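Side-chain contacts in putative glucarate dehydratase (Pseudomonas fluorescens, PDB 4IT1), which probably catalyses the magnesium-dependent dehydration of D-glucarate to 5-dehydro-4-deoxy-D-glucarate, as a member of the mandelate racemase/muconate lactonizing enzyme family: residues Y71-A74 against P75-A78; V293-D296 against F297-R301; R99-V102 against Q103-A107. One frame throughout, in Å; residues are numbered along the deposited sequence.

Contact 1: Y71-A74 against P75-A78; sequences YGDA and PALA
The carboxylate of Asp-73 turns back over the first turn of the helix that follows it and accepts from the backbone N of Ala-76. Its OD1 lies 2.9 Å from Ala-76 N, and the N-H comes from above the carboxylate plane, 38° out of it. Chi1 of 58° sets CG between the residue's own N and carbonyl carbon, the rotation that folds the acid back onto the chain. The methyl of Ala-76 lies against the same group, its CB 3.3 Å from OD1 of Asp-73 and 3.6 Å from OD2. Pro-75 crosses the Asp-73 side chain at about a right angle, and its CD comes within 3.1 Å of Asp-73 OD1.

This is a classic helix N-cap. Asp-73 caps helix 74-87 at the end of the short loop that follows strand 65-70, where the antiparallel sheet of the N-terminal capping domain passes into its helices. Pro-75 suits the first turn, since its N has no hydrogen to offer, and the ring presses CD against Ala-74 CB at 3.4 Å. Helical bonding starts with Leu-77 N to Asp-73 O at 3.1 Å. Leu-77 leans its CD1 against the carbonyl O of Gly-72, 3.4 Å away. Tyr-71 brings its CB alongside Ala-76 CB at 4.1 Å, while its ring meets His-317 and Tyr-318 of helix 316-319; its carbonyl O accepts from Ser-54 and Gln-80.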
# COMPACT_ATOMS: atom_id res chain seq x y z
N TYR A 71 -0.23 22.16 -7.00
CA TYR A 71 -0.89 22.88 -8.08
C TYR A 71 -1.16 24.34 -7.70
O TYR A 71 -1.50 24.64 -6.55
CB TYR A 71 -2.18 22.16 -8.50
CG TYR A 71 -1.93 20.76 -9.02
CD1 TYR A 71 -1.26 20.55 -10.23
CD2 TYR A 71 -2.35 19.65 -8.30
CE1 TYR A 71 -1.02 19.26 -10.70
CE2 TYR A 71 -2.12 18.36 -8.76
CZ TYR A 71 -1.46 18.18 -9.96
OH TYR A 71 -1.24 16.89 -10.41
N GLY A 72 -0.99 25.24 -8.67
CA GLY A 72 -1.03 26.68 -8.41
C GLY A 72 -2.23 27.44 -8.95
O GLY A 72 -2.26 28.68 -8.90
N ASP A 73 -3.22 26.72 -9.47
CA ASP A 73 -4.46 27.32 -9.94
C ASP A 73 -5.27 27.82 -8.75
O ASP A 73 -5.16 27.28 -7.64
CB ASP A 73 -5.29 26.31 -10.74
CG ASP A 73 -5.61 25.08 -9.93
OD1 ASP A 73 -6.60 25.11 -9.17
OD2 ASP A 73 -4.85 24.10 -10.04
N ALA A 74 -6.09 28.84 -8.99
CA ALA A 74 -6.86 29.48 -7.93
C ALA A 74 -7.64 28.51 -7.01
O ALA A 74 -7.50 28.60 -5.79
CB ALA A 74 -7.77 30.57 -8.49
N PRO A 75 -8.43 27.57 -7.58
CA PRO A 75 -9.22 26.66 -6.72
C PRO A 75 -8.39 25.71 -5.84
O PRO A 75 -8.84 25.34 -4.75
CB PRO A 75 -10.04 25.85 -7.73
CG PRO A 75 -10.11 26.71 -8.94
CD PRO A 75 -8.76 27.37 -9.01
N ALA A 76 -7.21 25.32 -6.32
CA ALA A 76 -6.30 24.48 -5.54
C ALA A 76 -5.75 25.26 -4.34
O ALA A 76 -5.85 24.81 -3.20
CB ALA A 76 -5.17 23.95 -6.41
N LEU A 77 -5.19 26.44 -4.62
CA LEU A 77 -4.73 27.37 -3.58
C LEU A 77 -5.76 27.54 -2.48
O LEU A 77 -5.44 27.38 -1.30
CB LEU A 77 -4.41 28.74 -4.19
CG LEU A 77 -3.19 28.85 -5.10
CD1 LEU A 77 -3.29 30.08 -5.98
CD2 LEU A 77 -1.91 28.88 -4.27
N ALA A 78 -6.99 27.86 -2.88
CA ALA A 78 -8.10 28.09 -1.96
C ALA A 78 -8.27 26.92 -1.00
O ALA A 78 -8.53 27.12 0.19
CB ALA A 78 -9.38 28.34 -2.74

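Contact 2: V293-D296 against F297-R301; sequences VVTD and FDEFR
Phe-297, first residue of helix 297-306, keeps its CB against the carbonyl carbon of Asp-296; its ring meets Trp-319 edge-to-face and makes a cation-pi contact with Lys-330 of the second subunit. Asp-298 is the first to meet the N-cap, Asp-296: its N gives a weak bond to Asp-296 OD1. Its own OD2 shares water 1 with Asp-296 OD2, the water donating to both acids.

Glu-299 meets the loop at two levels. Its N points straight at Asp-296 OD1 (2.9 Å, 172°), the main capping bond of this helix N-cap. Its side chain reaches back past the cap to Thr-295, the residue before it, and so joins the loop after strand 288-290 to helix 297-306 in the (β/α)-barrel domain. The Glu-299 chain, extended beyond CG, brings OE2 to 2.6 Å from Thr-295 N and 2.7 Å from Thr-295 OG1, both donors arriving from the same face of the carboxylate. Thr-295 OG1 also bonds Lys-127. An alanine here takes away the carboxylate, and Thr-295 N and OG1 would probably lose their shared acceptor, leaving the loop less firmly tied to the helix. Glu-299 OE1 and Asp-296 OD2, like charges, stand 3.7 Å apart.

Phe-300 takes the next backbone bond, N to Asp-296 O at 3.0 Å, and sets CB 4.1 Å from Val-294 CG1; its ring goes on to Phe-335. Arg-301 turns back to Asp-298, its NH1 2.9 Å from Asp-298 OD1, which lies in the guanidinium plane.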
# COMPACT_ATOMS: atom_id res chain seq x y z
N VAL A 293 -6.90 7.71 -18.38
CA VAL A 293 -8.00 6.81 -18.08
C VAL A 293 -7.83 6.03 -16.77
O VAL A 293 -8.77 5.41 -16.28
CB VAL A 293 -8.35 5.89 -19.26
CG1 VAL A 293 -8.72 6.72 -20.47
CG2 VAL A 293 -7.19 4.94 -19.57
N VAL A 294 -6.63 6.07 -16.20
CA VAL A 294 -6.40 5.50 -14.87
C VAL A 294 -5.65 6.54 -14.06
O VAL A 294 -4.42 6.63 -14.14
CB VAL A 294 -5.63 4.15 -14.92
CG1 VAL A 294 -5.33 3.64 -13.52
CG2 VAL A 294 -6.42 3.10 -15.68
N THR A 295 -6.40 7.34 -13.32
CA THR A 295 -5.85 8.45 -12.54
C THR A 295 -6.24 8.36 -11.08
O THR A 295 -5.83 9.20 -10.28
CB THR A 295 -6.30 9.83 -13.09
OG1 THR A 295 -7.73 9.96 -12.96
CG2 THR A 295 -5.91 9.99 -14.55
N ASP A 296 -7.04 7.35 -10.72
CA ASP A 296 -7.40 7.10 -9.32
C ASP A 296 -7.78 5.64 -9.12
O ASP A 296 -7.84 4.87 -10.09
CB ASP A 296 -8.52 8.05 -8.82
CG ASP A 296 -9.90 7.72 -9.42
OD1 ASP A 296 -10.28 6.54 -9.54
OD2 ASP A 296 -10.63 8.67 -9.75
N PHE A 297 -8.03 5.25 -7.88
CA PHE A 297 -8.21 3.84 -7.55
C PHE A 297 -9.46 3.19 -8.15
O PHE A 297 -9.45 2.01 -8.49
CB PHE A 297 -8.09 3.61 -6.05
CG PHE A 297 -6.68 3.76 -5.54
CD1 PHE A 297 -5.77 2.71 -5.63
CD2 PHE A 297 -6.25 4.97 -4.99
CE1 PHE A 297 -4.47 2.85 -5.17
CE2 PHE A 297 -4.95 5.11 -4.52
CZ PHE A 297 -4.05 4.05 -4.62
N ASP A 298 -10.53 3.97 -8.31
CA ASP A 298 -11.76 3.46 -8.93
C ASP A 298 -11.55 3.22 -10.42
O ASP A 298 -12.00 2.21 -10.95
CB ASP A 298 -12.92 4.43 -8.70
CG ASP A 298 -13.19 4.67 -7.23
OD1 ASP A 298 -13.33 3.68 -6.47
OD2 ASP A 298 -13.26 5.85 -6.83
N GLU A 299 -10.87 4.15 -11.07
CA GLU A 299 -10.51 3.98 -12.48
C GLU A 299 -9.62 2.75 -12.69
O GLU A 299 -9.76 2.05 -13.70
CB GLU A 299 -9.85 5.26 -13.01
CG GLU A 299 -10.80 6.45 -13.07
CD GLU A 299 -10.14 7.75 -13.51
OE1 GLU A 299 -10.81 8.80 -13.49
OE2 GLU A 299 -8.94 7.73 -13.88
N PHE A 300 -8.73 2.49 -11.73
CA PHE A 300 -7.85 1.32 -11.77
C PHE A 300 -8.69 0.04 -11.83
O PHE A 300 -8.46 -0.81 -12.68
CB PHE A 300 -6.89 1.31 -10.57
CG PHE A 300 -5.97 0.10 -10.51
CD1 PHE A 300 -6.41 -1.11 -9.98
CD2 PHE A 300 -4.65 0.20 -10.96
CE1 PHE A 300 -5.56 -2.21 -9.93
CE2 PHE A 300 -3.80 -0.90 -10.90
CZ PHE A 300 -4.25 -2.10 -10.39
N ARG A 301 -9.67 -0.06 -10.93
CA ARG A 301 -10.61 -1.19 -10.85
C ARG A 301 -11.35 -1.40 -12.17
O ARG A 301 -11.48 -2.53 -12.65
CB ARG A 301 -11.61 -0.98 -9.69
CG ARG A 301 -12.66 -2.08 -9.50
CD ARG A 301 -13.69 -1.78 -8.41
NE ARG A 301 -14.53 -0.63 -8.76
CZ ARG A 301 -14.44 0.59 -8.23
NH1 ARG A 301 -13.55 0.87 -7.27
NH2 ARG A 301 -15.25 1.56 -8.65
O HOH W 1 -13.21 7.85 -8.79

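Contact 3: R99-V102 against Q103-A107; sequences RRIV and QTTVA
Two threonine hydroxyls fold back onto carbonyls one turn earlier in the helix: Thr-104 OG1 donates to Arg-100 O at 3.1 Å and Thr-105 OG1 to Ile-101 O at 2.9 Å. In both, OG1 stands beside the residue's own N and anti to its carbonyl carbon (chi1 -65° and -53°), which lays the hydroxyl along the helix toward the preceding turn. Each carbonyl therefore holds two donors, the hydroxyl and the amide of the same threonine. At Arg-100 O these come from opposite faces of the carbonyl plane, whereas Thr-105 OG1 sits 38° above the plane of its acceptor.

The backbone bonds are regular α-helical i to i+4 ones, from Gln-103 N to Arg-99 O at 3.0 Å through Val-106 N to Val-102 O at 3.1 Å.

Van der Waals contacts make up the rest. Gln-103 lies back along the helix, its NE2 3.5 Å from Arg-100 CA and its OE1 4.0 Å from Arg-99 CG. The Arg-99 guanidinium is engaged elsewhere, in a salt bridge with Asp-324 and a cation-pi contact with Tyr-133. Val-102 CG1 and Val-106 CG2 meet loosely at 4.4 Å.

Helix 95-107 packs on two others: Val-102 and Thr-105 pack on Val-83 of helix 74-87, where Thr-105 OG1 also bonds Gln-86, while Val-102 and Val-106 rest on Ala-132 and Val-129 of helix 128-148.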
# COMPACT_ATOMS: atom_id res chain seq x y z
N ARG A 99 -5.66 13.26 6.77
CA ARG A 99 -6.62 12.83 5.76
C ARG A 99 -8.05 13.21 6.14
O ARG A 99 -8.77 13.79 5.33
CB ARG A 99 -6.51 11.32 5.49
CG ARG A 99 -7.33 10.85 4.29
CD ARG A 99 -7.04 9.39 3.92
NE ARG A 99 -5.88 9.26 3.03
CZ ARG A 99 -5.90 9.45 1.71
NH1 ARG A 99 -7.02 9.79 1.09
NH2 ARG A 99 -4.79 9.29 1.00
N ARG A 100 -8.46 12.90 7.37
CA ARG A 100 -9.81 13.22 7.84
C ARG A 100 -10.10 14.72 7.78
O ARG A 100 -11.22 15.14 7.50
CB ARG A 100 -10.05 12.70 9.25
CG ARG A 100 -10.43 11.22 9.33
CD ARG A 100 -10.81 10.83 10.75
NE ARG A 100 -9.89 11.42 11.73
CZ ARG A 100 -8.94 10.76 12.38
NH1 ARG A 100 -8.16 11.40 13.24
NH2 ARG A 100 -8.76 9.45 12.20
N ILE A 101 -9.06 15.52 8.04
CA ILE A 101 -9.13 16.97 7.98
C ILE A 101 -9.36 17.46 6.54
O ILE A 101 -10.26 18.27 6.30
CB ILE A 101 -7.89 17.63 8.63
CG1 ILE A 101 -8.00 17.52 10.15
CG2 ILE A 101 -7.72 19.08 8.21
CD1 ILE A 101 -6.71 17.83 10.88
N VAL A 102 -8.55 16.97 5.60
CA VAL A 102 -8.69 17.33 4.19
C VAL A 102 -10.08 16.97 3.65
O VAL A 102 -10.65 17.72 2.86
CB VAL A 102 -7.59 16.70 3.30
CG1 VAL A 102 -7.87 16.95 1.83
CG2 VAL A 102 -6.22 17.25 3.67
N GLN A 103 -10.62 15.84 4.10
CA GLN A 103 -11.95 15.39 3.67
C GLN A 103 -13.06 16.32 4.18
O GLN A 103 -13.97 16.66 3.43
CB GLN A 103 -12.22 13.95 4.12
CG GLN A 103 -11.38 12.91 3.39
CD GLN A 103 -11.38 11.54 4.05
OE1 GLN A 103 -11.22 10.52 3.39
NE2 GLN A 103 -11.54 11.52 5.37
N THR A 104 -12.98 16.72 5.45
CA THR A 104 -13.96 17.62 6.06
C THR A 104 -13.98 18.98 5.35
O THR A 104 -15.05 19.55 5.10
CB THR A 104 -13.67 17.81 7.56
OG1 THR A 104 -13.86 16.55 8.21
CG2 THR A 104 -14.61 18.84 8.19
N THR A 105 -12.79 19.48 5.03
CA THR A 105 -12.63 20.75 4.35
C THR A 105 -13.22 20.73 2.94
O THR A 105 -13.96 21.64 2.56
CB THR A 105 -11.14 21.13 4.32
OG1 THR A 105 -10.62 21.10 5.65
CG2 THR A 105 -10.94 22.53 3.73
N VAL A 106 -12.90 19.68 2.17
CA VAL A 106 -13.42 19.52 0.81
C VAL A 106 -14.95 19.36 0.80
O VAL A 106 -15.62 19.89 -0.07
CB VAL A 106 -12.74 18.35 0.07
CG1 VAL A 106 -13.50 17.99 -1.21
CG2 VAL A 106 -11.30 18.69 -0.26
N ALA A 107 -15.47 18.64 1.79
CA ALA A 107 -16.92 18.47 1.96
C ALA A 107 -17.64 19.81 2.15
O ALA A 107 -18.81 19.94 1.77
CB ALA A 107 -17.21 17.53 3.12

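How the contacts relate
Contacts 1 and 3 belong to the N-terminal domain, on the consecutive helices 74-87 and 95-107; their centres are 16 Å apart and their nearest atoms about 6 Å. Contact 2 lies in the barrel domain, its centre 23 Å from that of contact 1 and 21 Å from that of contact 3, and none of the three touches another. Contacts 1 and 2 both start a helix with an aspartate N-cap, while contact 3 runs along a helix. Each capped loop brings a side chain to within about 9 to 11 Å of the bound magnesium ion: Thr-295 at about 9 Å, Tyr-71 at about 11 Å. The side chain of Tyr-71 is also about 7 Å from that of His-342, the predicted proton acceptor. Contact 3 lies away from these sites.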